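Local coordinates for tropomodulin TMD-1 (PDB 1PGV), which probably caps the pointed ends of actin filaments to maintain their length and dynamics, this chain being its C-terminal, leucine-rich-repeat-type domain, at residues D28-I33 with K56-S61; I82-A87 with P112-R117. All coordinates share one frame; numbering follows the deposited sequence. Where two conformers were deposited one is given.

Contact 1: D28-I33 with K56-S61; sequences DVESCI and KERIRS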
ATOM      1  N   ASP A  28       3.757 -15.654  12.347  1.00 37.32           N
ATOM      2  CA  ASP A  28       3.394 -15.501  13.750  1.00 37.11           C
ATOM      3  C   ASP A  28       2.897 -14.076  13.991  1.00 36.09           C
ATOM      4  O   ASP A  28       3.669 -13.203  14.389  1.00 35.79           O
ATOM      5  CB  ASP A  28       4.617 -15.773  14.627  1.00 38.20           C
ATOM      6  CG  ASP A  28       4.270 -15.882  16.096  1.00 38.94           C
ATOM      7  OD1 ASP A  28       3.395 -15.122  16.565  1.00 38.51           O
ATOM      8  OD2 ASP A  28       4.889 -16.722  16.784  1.00 38.67           O
ATOM      9  N   VAL A  29       1.607 -13.846  13.754  1.00 34.95           N
ATOM     10  CA  VAL A  29       1.019 -12.520  13.934  1.00 33.53           C
ATOM     11  C   VAL A  29       1.367 -11.909  15.286  1.00 33.77           C
ATOM     12  O   VAL A  29       1.761 -10.746  15.370  1.00 31.26           O
ATOM     13  CB  VAL A  29      -0.521 -12.565  13.802  1.00 34.30           C
ATOM     14  CG1 VAL A  29      -1.102 -11.178  14.031  1.00 33.23           C
ATOM     15  CG2 VAL A  29      -0.909 -13.082  12.430  1.00 33.33           C
ATOM     16  N   GLU A  30       1.225 -12.702  16.343  1.00 34.62           N
ATOM     17  CA  GLU A  30       1.511 -12.234  17.691  1.00 35.04           C
ATOM     18  C   GLU A  30       2.956 -11.756  17.830  1.00 34.94           C
ATOM     19  O   GLU A  30       3.216 -10.692  18.395  1.00 34.24           O
ATOM     20  CB  GLU A  30       1.230 -13.353  18.694  1.00 37.76           C
ATOM     21  CG  GLU A  30       0.770 -12.865  20.052  1.00 41.61           C
ATOM     22  CD  GLU A  30      -0.452 -11.966  19.959  1.00 43.79           C
ATOM     23  OE1 GLU A  30      -1.395 -12.312  19.213  1.00 45.36           O
ATOM     24  OE2 GLU A  30      -0.471 -10.917  20.638  1.00 45.08           O
ATOM     25  N   SER A  31       3.895 -12.544  17.318  1.00 34.13           N
ATOM     26  CA  SER A  31       5.306 -12.183  17.394  1.00 33.35           C
ATOM     27  C   SER A  31       5.577 -10.913  16.589  1.00 31.90           C
ATOM     28  O   SER A  31       6.303 -10.026  17.040  1.00 31.69           O
ATOM     29  CB  SER A  31       6.179 -13.325  16.871  1.00 34.32           C
ATOM     30  OG  SER A  31       7.550 -12.977  16.941  1.00 35.43           O
ATOM     31  N   CYS A  32       4.987 -10.830  15.400  1.00 31.63           N
ATOM     32  CA  CYS A  32       5.163  -9.659  14.546  1.00 30.66           C
ATOM     33  C   CYS A  32       4.686  -8.400  15.265  1.00 30.13           C
ATOM     34  O   CYS A  32       5.348  -7.363  15.226  1.00 28.57           O
ATOM     35  CB  CYS A  32       4.392  -9.836  13.235  1.00 30.36           C
ATOM     36  SG  CYS A  32       5.132 -11.017  12.079  1.00 30.55           S
ATOM     37  N   ILE A  33       3.537  -8.497  15.925  1.00 30.18           N
ATOM     38  CA  ILE A  33       2.993  -7.362  16.660  1.00 29.87           C
ATOM     39  C   ILE A  33       3.999  -6.876  17.695  1.00 30.89           C
ATOM     40  O   ILE A  33       4.339  -5.694  17.735  1.00 31.43           O
ATOM     41  CB  ILE A  33       1.675  -7.737  17.377  1.00 29.89           C
ATOM     42  CG1 ILE A  33       0.559  -7.926  16.345  1.00 28.32           C
ATOM     43  CG2 ILE A  33       1.303  -6.657  18.391  1.00 29.03           C
ATOM     44  CD1 ILE A  33      -0.758  -8.394  16.932  1.00 30.06           C
ATOM     45  N   LYS A  56     -10.032  -9.762  13.610  1.00 44.86           N
ATOM     46  CA  LYS A  56      -9.851  -8.428  13.063  1.00 44.44           C
ATOM     47  C   LYS A  56      -9.213  -7.458  14.046  1.00 43.94           C
ATOM     48  O   LYS A  56      -8.609  -6.465  13.639  1.00 43.72           O
ATOM     49  CB  LYS A  56     -11.196  -7.890  12.568  1.00 44.50           C
ATOM     50  CG  LYS A  56     -11.913  -8.857  11.632  1.00 44.89           C
ATOM     51  CD  LYS A  56     -10.980  -9.379  10.538  1.00 43.68           C
ATOM     52  CE  LYS A  56     -11.596 -10.558   9.796  1.00 44.58           C
ATOM     53  NZ  LYS A  56     -10.709 -11.091   8.720  1.00 42.67           N
ATOM     54  N   GLU A  57      -9.339  -7.739  15.339  1.00 43.20           N
ATOM     55  CA  GLU A  57      -8.740  -6.865  16.337  1.00 41.76           C
ATOM     56  C   GLU A  57      -7.229  -7.059  16.295  1.00 39.38           C
ATOM     57  O   GLU A  57      -6.463  -6.127  16.536  1.00 38.31           O
ATOM     58  CB  GLU A  57      -9.272  -7.190  17.733  1.00 44.55           C
ATOM     59  CG  GLU A  57      -8.899  -6.153  18.781  1.00 48.10           C
ATOM     60  CD  GLU A  57      -9.510  -6.451  20.137  1.00 51.13           C
ATOM     61  OE1 GLU A  57     -10.738  -6.692  20.197  1.00 52.65           O
ATOM     62  OE2 GLU A  57      -8.768  -6.437  21.144  1.00 53.14           O
ATOM     63  N   ARG A  58      -6.807  -8.282  15.982  1.00 37.98           N
ATOM     64  CA  ARG A  58      -5.384  -8.600  15.887  1.00 37.32           C
ATOM     65  C   ARG A  58      -4.795  -7.955  14.633  1.00 35.67           C
ATOM     66  O   ARG A  58      -3.676  -7.436  14.652  1.00 34.22           O
ATOM     67  CB  ARG A  58      -5.178 -10.116  15.834  1.00 38.89           C
ATOM     68  CG  ARG A  58      -5.417 -10.839  17.155  1.00 41.81           C
ATOM     69  CD  ARG A  58      -4.336 -10.519  18.181  1.00 43.72           C
ATOM     70  NE  ARG A  58      -4.401  -9.139  18.652  1.00 45.89           N
ATOM     71  CZ  ARG A  58      -3.551  -8.607  19.525  1.00 46.37           C
ATOM     72  NH1 ARG A  58      -2.564  -9.341  20.022  1.00 46.11           N
ATOM     73  NH2 ARG A  58      -3.692  -7.344  19.906  1.00 46.08           N
ATOM     74  N   ILE A  59      -5.549  -7.995  13.540  1.00 34.96           N
ATOM     75  CA  ILE A  59      -5.092  -7.390  12.299  1.00 34.20           C
ATOM     76  C   ILE A  59      -4.971  -5.888  12.531  1.00 33.51           C
ATOM     77  O   ILE A  59      -4.016  -5.254  12.080  1.00 32.02           O
ATOM     78  CB  ILE A  59      -6.070  -7.675  11.141  1.00 35.72           C
ATOM     79  CG1 ILE A  59      -6.012  -9.163  10.784  1.00 36.87           C
ATOM     80  CG2 ILE A  59      -5.723  -6.811   9.931  1.00 36.83           C
ATOM     81  CD1 ILE A  59      -6.927  -9.574   9.657  1.00 38.26           C
ATOM     82  N   ARG A  60      -5.937  -5.318  13.248  1.00 32.39           N
ATOM     83  CA  ARG A  60      -5.899  -3.893  13.547  1.00 31.74           C
ATOM     84  C   ARG A  60      -4.687  -3.576  14.417  1.00 29.69           C
ATOM     85  O   ARG A  60      -4.026  -2.560  14.220  1.00 27.84           O
ATOM     86  CB  ARG A  60      -7.169  -3.452  14.280  1.00 35.11           C
ATOM     87  CG  ARG A  60      -8.401  -3.289  13.406  1.00 38.65           C
ATOM     88  CD  ARG A  60      -9.577  -2.802  14.252  1.00 42.83           C
ATOM     89  NE  ARG A  60     -10.732  -2.406  13.449  1.00 47.39           N
ATOM     90  CZ  ARG A  60     -11.868  -1.938  13.960  1.00 49.33           C
ATOM     91  NH1 ARG A  60     -12.003  -1.807  15.274  1.00 50.51           N
ATOM     92  NH2 ARG A  60     -12.870  -1.591  13.161  1.00 49.96           N
ATOM     93  N   SER A  61      -4.399  -4.445  15.383  1.00 28.81           N
ATOM     94  CA  SER A  61      -3.259  -4.229  16.268  1.00 27.12           C
ATOM     95  C   SER A  61      -1.938  -4.390  15.514  1.00 26.52           C
ATOM     96  O   SER A  61      -0.953  -3.717  15.820  1.00 25.41           O
ATOM     97  CB  SER A  61      -3.317  -5.194  17.458  1.00 28.37           C
ATOM     98  OG  SER A  61      -3.400  -6.540  17.025  0.50 29.76           O
TER

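Contact 2: I82-A87 with P112-R117; sequences ISDSEA and PELLAR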
ATOM      1  N   ILE A  82     -10.239  -8.610   4.806  1.00 24.92           N
ATOM      2  CA  ILE A  82     -10.354  -7.382   5.583  1.00 23.40           C
ATOM      3  C   ILE A  82     -11.218  -6.366   4.844  1.00 22.75           C
ATOM      4  O   ILE A  82     -11.324  -6.403   3.620  1.00 21.83           O
ATOM      5  CB  ILE A  82      -8.976  -6.751   5.870  1.00 23.97           C
ATOM      6  CG1 ILE A  82      -8.204  -6.555   4.563  1.00 22.42           C
ATOM      7  CG2 ILE A  82      -8.198  -7.633   6.840  1.00 24.90           C
ATOM      8  CD1 ILE A  82      -6.904  -5.791   4.735  1.00 24.02           C
ATOM      9  N   SER A  83     -11.849  -5.478   5.602  1.00 22.87           N
ATOM     10  CA  SER A  83     -12.708  -4.443   5.029  1.00 24.12           C
ATOM     11  C   SER A  83     -12.192  -3.080   5.469  1.00 23.04           C
ATOM     12  O   SER A  83     -11.188  -2.989   6.170  1.00 23.32           O
ATOM     13  CB  SER A  83     -14.154  -4.629   5.502  1.00 26.16           C
ATOM     14  OG  SER A  83     -14.274  -4.316   6.876  1.00 31.48           O
ATOM     15  N   ASP A  84     -12.878  -2.016   5.064  1.00 22.18           N
ATOM     16  CA  ASP A  84     -12.449  -0.672   5.422  1.00 23.92           C
ATOM     17  C   ASP A  84     -12.181  -0.463   6.909  1.00 25.49           C
ATOM     18  O   ASP A  84     -11.241   0.238   7.277  1.00 25.48           O
ATOM     19  CB  ASP A  84     -13.477   0.358   4.951  1.00 22.43           C
ATOM     20  CG  ASP A  84     -13.396   0.625   3.465  1.00 22.68           C
ATOM     21  OD1 ASP A  84     -12.716  -0.147   2.750  1.00 23.18           O
ATOM     22  OD2 ASP A  84     -14.017   1.610   3.011  1.00 20.61           O
ATOM     23  N   SER A  85     -13.003  -1.064   7.762  1.00 27.87           N
ATOM     24  CA  SER A  85     -12.825  -0.897   9.198  1.00 30.90           C
ATOM     25  C   SER A  85     -11.451  -1.361   9.686  1.00 31.48           C
ATOM     26  O   SER A  85     -10.835  -0.704  10.524  1.00 31.52           O
ATOM     27  CB  SER A  85     -13.944  -1.621   9.959  1.00 32.55           C
ATOM     28  OG  SER A  85     -14.120  -2.944   9.488  1.00 38.54           O
ATOM     29  N   GLU A  86     -10.960  -2.475   9.152  1.00 30.33           N
ATOM     30  CA  GLU A  86      -9.651  -2.982   9.559  1.00 31.92           C
ATOM     31  C   GLU A  86      -8.495  -2.309   8.824  1.00 30.90           C
ATOM     32  O   GLU A  86      -7.410  -2.150   9.383  1.00 32.19           O
ATOM     33  CB  GLU A  86      -9.549  -4.497   9.331  1.00 32.70           C
ATOM     34  CG  GLU A  86     -10.494  -5.348  10.163  1.00 34.81           C
ATOM     35  CD  GLU A  86     -11.888  -5.414   9.576  1.00 36.51           C
ATOM     36  OE1 GLU A  86     -12.016  -5.799   8.394  1.00 36.29           O
ATOM     37  OE2 GLU A  86     -12.853  -5.089  10.299  1.00 35.12           O
ATOM     38  N   ALA A  87      -8.726  -1.912   7.577  1.00 30.05           N
ATOM     39  CA  ALA A  87      -7.683  -1.292   6.767  1.00 29.24           C
ATOM     40  C   ALA A  87      -7.493   0.213   6.944  1.00 29.46           C
ATOM     41  O   ALA A  87      -6.504   0.776   6.466  1.00 28.57           O
ATOM     42  CB  ALA A  87      -7.922  -1.614   5.296  1.00 28.95           C
ATOM     43  N   PRO A 112     -13.497   1.554  -3.056  1.00 19.13           N
ATOM     44  CA  PRO A 112     -12.738   2.440  -3.944  1.00 19.86           C
ATOM     45  C   PRO A 112     -12.324   3.720  -3.228  1.00 20.48           C
ATOM     46  O   PRO A 112     -11.222   4.232  -3.433  1.00 20.80           O
ATOM     47  CB  PRO A 112     -13.724   2.710  -5.079  1.00 20.67           C
ATOM     48  CG  PRO A 112     -14.478   1.425  -5.168  1.00 19.91           C
ATOM     49  CD  PRO A 112     -14.738   1.098  -3.708  1.00 20.82           C
ATOM     50  N   GLU A 113     -13.213   4.232  -2.380  1.00 20.52           N
ATOM     51  CA  GLU A 113     -12.942   5.459  -1.643  1.00 21.58           C
ATOM     52  C   GLU A 113     -11.765   5.302  -0.688  1.00 20.48           C
ATOM     53  O   GLU A 113     -10.926   6.194  -0.574  1.00 19.79           O
ATOM     54  CB  GLU A 113     -14.179   5.889  -0.843  1.00 25.26           C
ATOM     55  CG  GLU A 113     -15.406   6.219  -1.687  1.00 31.49           C
ATOM     56  CD  GLU A 113     -15.881   5.047  -2.527  1.00 33.04           C
ATOM     57  OE1 GLU A 113     -16.017   3.930  -1.985  1.00 31.39           O
ATOM     58  OE2 GLU A 113     -16.129   5.248  -3.733  1.00 37.70           O
ATOM     59  N   LEU A 114     -11.705   4.175   0.011  1.00 19.26           N
ATOM     60  CA  LEU A 114     -10.607   3.963   0.944  1.00 19.53           C
ATOM     61  C   LEU A 114      -9.300   3.804   0.168  1.00 18.44           C
ATOM     62  O   LEU A 114      -8.273   4.357   0.560  1.00 19.03           O
ATOM     63  CB  LEU A 114     -10.853   2.730   1.812  1.00 20.31           C
ATOM     64  CG  LEU A 114      -9.736   2.448   2.825  1.00 23.17           C
ATOM     65  CD1 LEU A 114      -9.447   3.693   3.650  1.00 21.91           C
ATOM     66  CD2 LEU A 114     -10.142   1.292   3.719  1.00 24.95           C
ATOM     67  N   LEU A 115      -9.348   3.059  -0.931  1.00 16.51           N
ATOM     68  CA  LEU A 115      -8.159   2.853  -1.759  1.00 15.80           C
ATOM     69  C   LEU A 115      -7.620   4.190  -2.251  1.00 15.41           C
ATOM     70  O   LEU A 115      -6.411   4.405  -2.291  1.00 15.24           O
ATOM     71  CB  LEU A 115      -8.478   1.950  -2.949  1.00 15.98           C
ATOM     72  CG  LEU A 115      -8.796   0.496  -2.587  1.00 16.35           C
ATOM     73  CD1 LEU A 115      -9.001  -0.317  -3.860  1.00 17.86           C
ATOM     74  CD2 LEU A 115      -7.648  -0.086  -1.752  1.00 17.63           C
ATOM     75  N   ALA A 116      -8.523   5.095  -2.626  1.00 15.06           N
ATOM     76  CA  ALA A 116      -8.103   6.408  -3.084  1.00 16.07           C
ATOM     77  C   ALA A 116      -7.381   7.134  -1.952  1.00 15.76           C
ATOM     78  O   ALA A 116      -6.373   7.800  -2.176  1.00 15.13           O
ATOM     79  CB  ALA A 116      -9.322   7.228  -3.549  1.00 16.91           C
ATOM     80  N   ARG A 117      -7.895   7.015  -0.732  1.00 16.31           N
ATOM     81  CA  ARG A 117      -7.259   7.675   0.399  1.00 17.48           C
ATOM     82  C   ARG A 117      -5.885   7.055   0.674  1.00 17.19           C
ATOM     83  O   ARG A 117      -4.929   7.766   0.974  1.00 17.18           O
ATOM     84  CB  ARG A 117      -8.138   7.570   1.645  1.00 20.03           C
ATOM     85  CG  ARG A 117      -9.454   8.330   1.529  1.00 24.79           C
ATOM     86  CD  ARG A 117     -10.310   8.120   2.772  1.00 30.85           C
ATOM     87  NE  ARG A 117      -9.659   8.651   3.965  1.00 36.25           N
ATOM     88  CZ  ARG A 117      -9.975   8.303   5.209  1.00 39.27           C
ATOM     89  NH1 ARG A 117     -10.939   7.416   5.428  1.00 40.34           N
ATOM     90  NH2 ARG A 117      -9.328   8.842   6.234  1.00 40.97           N
TER

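Contact 1: D28-I33 with K56-S61
Arg-58 reaches Glu-30 by bending twice, at chi2 (-70°) and chi3 (69°), which swings its guanidinium toward the neighbouring helix, while Glu-30 bends at its own chi2 to meet it. This is a side-by-side pair of helices in the leucine-rich-repeat-type fold of the tropomodulin C-terminal domain, at the N-terminal end of its row of helices; the axes of segments 29-33 and 56-61 approach to 10.2 Å. The example is of an ion pair at the surface, with a buried isoleucine methyl against one face of the guanidinium. Glu-30 OE2 stands 2.7 Å from Arg-58 NH1 in the salt bridge, and the same NH1 makes a weak hydrogen bond to OE1, so one nitrogen faces both oxygens. Carboxylate and guanidinium are nearly coplanar, 15° apart, the acid meeting the guanidinium at its edge. Ile-33 comes in crosswise and puts CD1 over one guanidinium face, offset toward the rim and 3.7 Å from NH1. Ile-33 also touches Leu-62, and Val-29 packs on Val-54. At the start of the first helix Asp-28 is the N-cap: its OD1 accepts from Ser-31 N at 2.7 Å, the N-H approaching from above the carboxylate plane.

Contact 2: I82-A87 with P112-R117
Asp-84 and Leu-114 extend toward each other from opposite directions, and their meeting is a worked example of a methyl group packed against a carboxylate. The leucine sends CG anti to its backbone nitrogen (chi1 -180°), away from that nitrogen and toward the short helix 84-87; the aspartate holds CG beside its own nitrogen. As a result Leu-114 CD2 sits 3.1 Å from Asp-84 OD1, a tight approach, and 3.3 Å from Asp-84 CG, while the leucine CB lies 3.6 Å from each of the two aspartate oxygens. CD2 also meets Ala-87 CB at 4.0 Å, roughly at a right angle to its contact with Asp-84 OD1; this is the apolar part of the contact, with Leu-110 touching both Asp-84 and Ala-87. These residues join the short helix 84-87 to the first turn of helix 112-121 on one side of the leucine-rich-repeat-type domain.

Behind the contact, Ser-83 and Glu-86 fix the start of helix 84-87 through one half of a capping box: Glu-86 OE1 accepts from the backbone N of Ser-83, the N-cap, at 2.8 Å. Ser-83 OG reaches the same oxygen from the same face of the carboxylate, and Ser-85 OG donates to OE2 at 2.6 Å from above the plane, 56° out of it. Donors on both oxygens thus limit the rotation of this acid.

Both oxygens of Asp-84 are hydrogen-bonded to the flanking chain, OD2 to Thr-111 OG1, which in turn pairs with Leu-114 N, so a single hydroxyl links the acid to the first turn of the helix that carries the leucine. The carboxylate probably tolerates the leucine methyl because hydrogen bonds from the flanking chain, rather than the leucine, meet its polar demand.

From the N terminus, helix 29-37 comes first, and contact 1 closes the loop that runs through strand 45-47 to helix 56-66. Only afterwards, past strand 74-76, does contact 2 open; it closes at helix 112-121 after helix 90-96 and strand 102-104. The two loops therefore follow in series and neither nest nor cross. Segments 56-61 and 82-87 join them: Ile-59 CD1 packs on Ile-82 CG2 at 3.6 Å, Lys-56 lies against Glu-86, and Arg-60 NE makes a weak hydrogen bond to Ser-85 O. Alongside the parallel sheet, from its first strand toward its middle, contact 1 ties helix 29-37 to helix 56-66 and contact 2 helix 84-87 to helix 112-121, past the intervening helix 90-96.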